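Long-range contact in caprin-2 (Danio rerio, PDB 4OUS), which probably acts in canonical Wnt signaling through a C1q domain that assembles as a trimer and carries bound calcium: residues L60-S65 with R114-G119. The protein carries 1 engineered substitution. Numbering follows the deposited sequence.
Sequences LKLAIS and RGAIYG
Leu62 lies along the opposing chain, its CD1 methyl resting on the CB of Ala116 at 3.6 Å while CD2 reaches the edge of the Tyr118 ring, near its plane, and also meets Tyr118 CA. The setting is the jelly-roll sandwich of the C1q/TNF family, and the contact illustrates how loops leaving strands of its two different sheets, 51-60 and 107-114, can be tied together by a single antiparallel bridge. Lys61 and Ile117 form its non-hydrogen-bonded pair, with the bonds on the flanking residues. Tyr118 N donates a nearly straight hydrogen bond to Leu60 O (2.8 Å, 170° at the hydrogen), whereas Leu62 N reaches Ala116 O at 3.0 Å from above the carbonyl plane. That same carbonyl oxygen also receives a CA-H...O contact from Lys61.

Apolar groups extend the seam. Leu60 runs alongside Tyr118, its CD2 lying 3.8 Å from ring atom CD2 of Tyr118, and it also packs on Tyr83 of a second subunit, linking this loop pair to the trimer. From the other end Ile64 CD1 comes to 4.0 Å from Ala116 CB. With CG anti to the carbonyl carbon (chi1 -63°), Leu62 spreads its branches toward both Ala116 and Tyr118; an alanine here would remove both methyls, and would probably leave a gap between the Ala116 methyl and the Tyr118 ring edge. His91 meets that ring edge-to-face and is hydrogen-bonded through ND1 to Lys61 O.

The bends at chi3 and chi4 fold the Lys61 chain back over its own loop, where NZ donates to Leu62 O (3.0 Å) and to Val66 O. One water adds a lighter link across the loops: it accepts a bond from Ala116 N at 3.0 Å and a weak one from Lys61 NZ at 3.3 Å.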
# COMPACT_ATOMS: atom_id res chain seq x y z
N LEU A 60 -1.16 -2.52 -12.22
CA LEU A 60 -0.77 -1.56 -13.25
C LEU A 60 -1.65 -1.75 -14.48
O LEU A 60 -1.80 -2.88 -14.96
CB LEU A 60 0.70 -1.76 -13.62
CG LEU A 60 1.32 -0.67 -14.50
CD1 LEU A 60 1.54 0.60 -13.69
CD2 LEU A 60 2.62 -1.14 -15.14
N LYS A 61 -2.23 -0.67 -14.99
CA LYS A 61 -3.08 -0.77 -16.17
C LYS A 61 -2.28 -0.71 -17.46
O LYS A 61 -1.18 -0.15 -17.50
CB LYS A 61 -4.13 0.34 -16.18
CG LYS A 61 -3.60 1.74 -16.50
CD LYS A 61 -4.66 2.83 -16.31
CE LYS A 61 -5.88 2.66 -17.21
NZ LYS A 61 -5.55 2.82 -18.65
N LEU A 62 -2.85 -1.28 -18.52
CA LEU A 62 -2.33 -1.06 -19.86
C LEU A 62 -2.49 0.41 -20.23
O LEU A 62 -3.42 1.10 -19.78
CB LEU A 62 -3.06 -1.92 -20.90
CG LEU A 62 -2.95 -3.44 -20.75
CD1 LEU A 62 -3.51 -4.13 -21.99
CD2 LEU A 62 -1.51 -3.84 -20.54
N ALA A 63 -1.58 0.88 -21.07
CA ALA A 63 -1.59 2.25 -21.55
C ALA A 63 -2.58 2.38 -22.70
O ALA A 63 -2.20 2.55 -23.87
CB ALA A 63 -0.20 2.68 -21.98
N ILE A 64 -3.86 2.27 -22.35
CA ILE A 64 -4.97 2.43 -23.27
C ILE A 64 -5.97 3.39 -22.67
O ILE A 64 -5.96 3.64 -21.46
CB ILE A 64 -5.67 1.09 -23.57
CG1 ILE A 64 -6.26 0.48 -22.30
CG2 ILE A 64 -4.71 0.11 -24.25
CD1 ILE A 64 -7.05 -0.80 -22.52
N SER A 65 -6.85 3.93 -23.51
CA SER A 65 -7.84 4.92 -23.09
C SER A 65 -9.10 4.25 -22.55
O SER A 65 -10.22 4.55 -22.98
CB SER A 65 -8.20 5.83 -24.25
OG SER A 65 -7.05 6.49 -24.75
N ARG A 114 -13.46 -2.96 -14.96
CA ARG A 114 -13.21 -2.40 -16.28
C ARG A 114 -11.72 -2.18 -16.45
O ARG A 114 -11.00 -2.03 -15.46
CB ARG A 114 -13.95 -1.07 -16.49
CG ARG A 114 -15.47 -1.18 -16.53
CD ARG A 114 -16.13 0.16 -16.90
NE ARG A 114 -15.66 0.61 -18.21
CZ ARG A 114 -15.37 1.87 -18.53
NH1 ARG A 114 -15.54 2.85 -17.65
NH2 ARG A 114 -14.90 2.14 -19.73
N GLY A 115 -11.27 -2.14 -17.70
CA GLY A 115 -9.88 -1.87 -18.00
C GLY A 115 -9.11 -3.12 -18.32
O GLY A 115 -9.69 -4.20 -18.54
N ALA A 116 -7.79 -2.99 -18.37
CA ALA A 116 -6.91 -4.08 -18.73
C ALA A 116 -5.62 -3.95 -17.93
O ALA A 116 -5.19 -2.83 -17.61
CB ALA A 116 -6.62 -4.08 -20.22
N ILE A 117 -5.02 -5.09 -17.60
CA ILE A 117 -3.90 -5.17 -16.67
C ILE A 117 -2.58 -5.50 -17.36
O ILE A 117 -2.53 -6.40 -18.20
CB ILE A 117 -4.18 -6.24 -15.59
CG1 ILE A 117 -5.46 -5.87 -14.83
CG2 ILE A 117 -2.99 -6.43 -14.66
CD1 ILE A 117 -5.91 -6.91 -13.82
N TYR A 118 -1.53 -4.79 -16.97
CA TYR A 118 -0.18 -5.06 -17.44
C TYR A 118 0.50 -6.16 -16.65
O TYR A 118 0.61 -6.08 -15.42
CB TYR A 118 0.66 -3.79 -17.35
CG TYR A 118 2.03 -3.95 -17.96
CD1 TYR A 118 2.21 -3.82 -19.33
CD2 TYR A 118 3.14 -4.25 -17.18
CE1 TYR A 118 3.46 -3.97 -19.91
CE2 TYR A 118 4.39 -4.41 -17.74
CZ TYR A 118 4.54 -4.27 -19.10
OH TYR A 118 5.79 -4.42 -19.67
N GLY A 119 0.97 -7.18 -17.36
CA GLY A 119 1.77 -8.23 -16.75
C GLY A 119 3.11 -8.37 -17.44
O GLY A 119 3.18 -8.38 -18.67
O HOH W 1 -7.02 -0.11 -18.72